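Local coordinates for aldo-keto reductase family 1, member B4 (Aldose reductase) (PDB 4HBK), which probably reduces aldehydes, glucose among them, to alcohols with NADPH, as an aldose reductase of the aldo-keto reductase family, at residues K111-F116 and V147-G152; N161-L166 and L329-G334. All blocks are in the same frame, centred on the assembly; numbering follows the deposited sequence.

Interaction 1 of 2, residues K111-F116 and V147-G152; sequences KLWNTF and VPLKHG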
# COMPACT_ATOMS: atom_id res chain seq x y z
N LYS A 111 1.41 -6.63 5.23
CA LYS A 111 2.25 -5.68 5.94
C LYS A 111 2.47 -6.12 7.37
O LYS A 111 1.55 -6.61 8.04
CB LYS A 111 1.62 -4.29 5.90
CG LYS A 111 1.01 -3.90 4.56
CD LYS A 111 0.65 -2.41 4.52
CE LYS A 111 -0.09 -2.01 3.23
NZ LYS A 111 -1.42 -2.69 3.05
N LEU A 112 3.69 -5.93 7.84
CA LEU A 112 4.07 -6.25 9.20
C LEU A 112 3.60 -5.14 10.11
O LEU A 112 3.96 -3.98 9.90
CB LEU A 112 5.60 -6.36 9.28
CG LEU A 112 6.20 -6.54 10.67
CD1 LEU A 112 5.78 -7.89 11.24
CD2 LEU A 112 7.72 -6.43 10.63
N TRP A 113 2.81 -5.48 11.14
CA TRP A 113 2.26 -4.48 12.05
C TRP A 113 3.21 -4.04 13.17
O TRP A 113 4.03 -4.83 13.64
CB TRP A 113 0.92 -4.92 12.64
CG TRP A 113 0.34 -3.87 13.53
CD1 TRP A 113 0.14 -3.96 14.88
CD2 TRP A 113 -0.05 -2.55 13.15
NE1 TRP A 113 -0.39 -2.78 15.35
CE2 TRP A 113 -0.51 -1.90 14.31
CE3 TRP A 113 -0.07 -1.86 11.93
CZ2 TRP A 113 -0.98 -0.58 14.29
CZ3 TRP A 113 -0.55 -0.56 11.91
CH2 TRP A 113 -1.00 0.07 13.09
N ASN A 114 3.05 -2.79 13.61
CA ASN A 114 3.97 -2.12 14.54
C ASN A 114 4.33 -2.89 15.83
O ASN A 114 5.41 -2.68 16.41
CB ASN A 114 3.43 -0.72 14.94
CG ASN A 114 3.05 0.17 13.73
OD1 ASN A 114 2.80 -0.32 12.62
ND2 ASN A 114 2.99 1.48 13.96
N THR A 115 3.44 -3.76 16.29
CA THR A 115 3.66 -4.48 17.54
C THR A 115 4.59 -5.70 17.38
O THR A 115 4.94 -6.37 18.36
CB THR A 115 2.34 -4.96 18.16
OG1 THR A 115 1.63 -5.73 17.19
CG2 THR A 115 1.47 -3.76 18.62
N PHE A 116 5.00 -5.97 16.14
CA PHE A 116 5.84 -7.12 15.84
C PHE A 116 7.17 -6.73 15.19
O PHE A 116 7.80 -7.56 14.53
CB PHE A 116 5.09 -8.09 14.90
CG PHE A 116 3.75 -8.53 15.42
CD1 PHE A 116 3.64 -9.57 16.33
CD2 PHE A 116 2.59 -7.90 14.99
CE1 PHE A 116 2.38 -9.96 16.82
CE2 PHE A 116 1.34 -8.29 15.46
CZ PHE A 116 1.24 -9.32 16.38
N VAL A 147 7.22 3.43 13.17
CA VAL A 147 7.01 3.64 14.61
C VAL A 147 6.61 2.36 15.35
O VAL A 147 5.46 1.94 15.31
CB VAL A 147 5.93 4.71 14.87
CG1 VAL A 147 5.65 4.84 16.38
CG2 VAL A 147 6.34 6.05 14.28
N PRO A 148 7.57 1.73 16.04
CA PRO A 148 7.21 0.49 16.73
C PRO A 148 6.32 0.74 17.95
O PRO A 148 6.40 1.80 18.57
CB PRO A 148 8.57 -0.10 17.15
CG PRO A 148 9.52 1.04 17.09
CD PRO A 148 9.01 1.99 16.05
N LEU A 149 5.47 -0.23 18.26
CA LEU A 149 4.55 -0.18 19.39
C LEU A 149 4.83 -1.39 20.27
O LEU A 149 5.34 -2.41 19.79
CB LEU A 149 3.11 -0.23 18.89
CG LEU A 149 2.35 1.09 18.70
CD1 LEU A 149 3.24 2.26 18.38
CD2 LEU A 149 1.27 0.93 17.64
N LYS A 150 4.50 -1.27 21.56
CA LYS A 150 4.79 -2.35 22.51
C LYS A 150 4.15 -3.67 22.08
O LYS A 150 2.97 -3.73 21.74
CB LYS A 150 4.32 -1.96 23.92
CG LYS A 150 4.64 -3.00 24.99
CD LYS A 150 4.13 -2.58 26.37
CE LYS A 150 2.62 -2.80 26.51
NZ LYS A 150 2.28 -4.24 26.78
N HIS A 151 4.94 -4.74 22.11
CA HIS A 151 4.44 -6.05 21.74
C HIS A 151 3.69 -6.73 22.88
O HIS A 151 3.99 -6.49 24.05
CB HIS A 151 5.60 -6.96 21.32
CG HIS A 151 5.18 -8.36 21.03
ND1 HIS A 151 5.05 -9.32 22.01
CD2 HIS A 151 4.85 -8.98 19.86
CE1 HIS A 151 4.66 -10.46 21.46
NE2 HIS A 151 4.54 -10.28 20.16
N GLY A 152 2.74 -7.59 22.55
CA GLY A 152 2.19 -8.52 23.52
C GLY A 152 0.82 -8.18 24.06
O GLY A 152 0.50 -8.49 25.21
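With chi1 at 175° the His151 side chain extends away from its own N, and the ring edge reaches Thr115 and Phe116. The Asn114 torsion (chi1 -52°) leaves ND2 2.9 Å from Val147 O. The contact lies at the C-terminal end of the parallel eight-stranded barrel of the aldo-keto reductases. It joins the loop after strand 107-112 to the long loop after strand 138-143. One backbone hydrogen bond ties them: Leu149 N donates to Asn114 O at 3.1 Å. It is nearly straight at hydrogen, but the donor sits well above the carbonyl plane. Beside it, Thr115 CA lies 3.5 Å from Leu149 O in a CA-H...O contact.

Leu149 CD2 rests on Asn114 CB (3.8 Å) and also meets Trp113 CZ2 obliquely, at 4.3 Å. The Trp113 ring meets His144, a predicted substrate-binding residue, edge to face, and its NE1 is hydrogen-bonded to Leu155 O. Thr115 CG2 packs on Leu149 CB and comes 3.5 Å from Lys150 O. The Phe116 and His151 rings meet obliquely, with planes at 79°. His121 stacks on His151. At the His151 ring edge, near the ring plane, CD2 approaches Thr115 O to 3.0 Å.

Interaction 2 of 2, residues N161-L166 and L329-G334; sequences NGQLCL and LLQMSG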
# COMPACT_ATOMS: atom_id res chain seq x y z
N ASN A 161 -4.14 6.97 30.10
CA ASN A 161 -4.14 8.38 29.71
C ASN A 161 -4.57 8.43 28.25
O ASN A 161 -4.63 9.50 27.64
CB ASN A 161 -2.73 8.98 29.83
CG ASN A 161 -2.70 10.27 30.63
OD1 ASN A 161 -2.39 10.25 31.83
ND2 ASN A 161 -3.01 11.39 29.98
N GLY A 162 -4.85 7.26 27.68
CA GLY A 162 -5.15 7.15 26.26
C GLY A 162 -3.94 7.29 25.35
O GLY A 162 -4.09 7.41 24.13
N GLN A 163 -2.74 7.28 25.92
CA GLN A 163 -1.50 7.39 25.15
C GLN A 163 -1.11 6.03 24.61
O GLN A 163 -1.29 5.01 25.28
CB GLN A 163 -0.35 7.89 26.02
CG GLN A 163 -0.61 9.20 26.72
CD GLN A 163 -0.29 10.39 25.85
OE1 GLN A 163 -1.15 10.90 25.13
NE2 GLN A 163 0.96 10.84 25.91
N LEU A 164 -0.55 6.02 23.40
CA LEU A 164 -0.03 4.80 22.80
C LEU A 164 1.21 4.32 23.56
O LEU A 164 2.00 5.13 24.05
CB LEU A 164 0.29 5.06 21.33
CG LEU A 164 -0.49 4.30 20.24
CD1 LEU A 164 -1.89 4.02 20.65
CD2 LEU A 164 -0.45 5.04 18.89
N CYS A 165 1.37 3.01 23.71
CA CYS A 165 2.57 2.46 24.34
C CYS A 165 3.63 2.24 23.27
O CYS A 165 3.60 1.25 22.55
CB CYS A 165 2.25 1.15 25.07
SG CYS A 165 1.10 1.32 26.49
N LEU A 166 4.57 3.18 23.18
CA LEU A 166 5.61 3.16 22.16
C LEU A 166 6.69 2.12 22.46
O LEU A 166 6.86 1.70 23.60
CB LEU A 166 6.25 4.55 22.06
CG LEU A 166 5.59 5.62 21.17
CD1 LEU A 166 4.19 5.24 20.73
CD2 LEU A 166 5.59 6.98 21.85
N LEU A 329 -1.86 10.10 11.57
CA LEU A 329 -1.67 9.30 12.78
C LEU A 329 -0.97 10.06 13.93
O LEU A 329 0.07 9.63 14.43
CB LEU A 329 -0.88 8.04 12.44
CG LEU A 329 -1.24 6.69 13.09
CD1 LEU A 329 -1.56 6.81 14.58
CD2 LEU A 329 -2.39 6.07 12.35
N LEU A 330 -1.55 11.18 14.38
CA LEU A 330 -0.91 12.05 15.36
C LEU A 330 -0.59 11.37 16.67
O LEU A 330 0.27 11.84 17.41
CB LEU A 330 -1.80 13.26 15.64
CG LEU A 330 -1.97 14.24 14.50
CD1 LEU A 330 -2.98 15.32 14.88
CD2 LEU A 330 -0.63 14.87 14.13
N GLN A 331 -1.29 10.30 17.01
CA GLN A 331 -1.01 9.62 18.26
C GLN A 331 0.39 9.02 18.32
O GLN A 331 0.85 8.61 19.38
CB GLN A 331 -2.09 8.54 18.50
CG GLN A 331 -3.35 9.07 19.18
CD GLN A 331 -3.27 8.99 20.70
OE1 GLN A 331 -3.43 7.91 21.30
NE2 GLN A 331 -2.99 10.13 21.33
N MET A 332 1.08 8.99 17.17
CA MET A 332 2.47 8.49 17.12
C MET A 332 3.47 9.64 17.00
O MET A 332 4.65 9.41 16.84
CB MET A 332 2.67 7.52 15.93
CG MET A 332 1.89 6.23 16.06
SD MET A 332 2.11 5.10 14.66
CE MET A 332 2.06 6.24 13.30
N SER A 333 2.98 10.87 17.11
CA SER A 333 3.79 12.04 16.77
C SER A 333 4.87 12.30 17.79
O SER A 333 5.75 13.11 17.56
CB SER A 333 2.91 13.29 16.61
OG SER A 333 2.29 13.66 17.84
N GLY A 334 4.82 11.59 18.91
CA GLY A 334 5.79 11.80 19.96
C GLY A 334 7.02 10.94 19.78
O GLY A 334 8.02 11.13 20.47
O HOH W 1 0.01 8.59 21.99
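Leu164 reaches across to the short 3-10 turn 330-332 with one methyl. Its CD2 lies 3.9 Å from Met332 CG and 3.9 Å from Gln331 CB, and it also rests near the carbonyl of Gln331. This is the close-packed part of the contact. The side chains of Leu164 and Met332 are set at a slant to each other. Met332 is buried; chi1 at -66° sets its CG against Leu164 CD2, and the rest of its chain leads off toward Trp145. Thr158 packs against Leu164 from within the same long loop.

The other side is looser and wetter. A water bridges the two backbones there: it accepts from Leu164 N at 3.0 Å and donates to Gln331 O at 2.7 Å. It thus serves one polar group of each segment where they do not meet directly. Gln331 is exposed, and its chain bends at chi2 (-90°) to bring the amide near the carbonyl of Gly162. Gln163 is also exposed here.

The turn is braced from within. Leu330 O accepts from both Ser333 N and Ser333 OG, the hydroxyl coming in the carbonyl plane at 2.8 Å. Met332 N also hydrogen-bonds back to Leu329 O. The pairing of a long loop after the fourth barrel strand with the C-terminal segment is characteristic of the aldo-keto reductase (β/α)8 barrel, where such loops border the substrate pocket.

Overall arrangement
Interactions 1 and 2 lie on the same side of the chain's centre, with their centres 13 Å apart. Residues 147-152 and 161-166 belong to one long loop, and Lys150 N to Cys165 O, at 2.9 Å, is a probable hydrogen bond. Met332 of interaction 2 reaches interaction 1: its SD lies 3.8 Å from both Asn114 ND2 and Val147 CB. Leu149 CD1 and Leu166 CD1 pack at 3.9 Å. Interaction 1 is nearer the predicted active site: it holds Lys111, predicted to lower the pKa of Tyr82, the predicted proton donor. Side chain to side chain, Trp113 is about 4 Å from His144 and Met332 about 8 Å. Trp113 is about 7 Å from Tyr82.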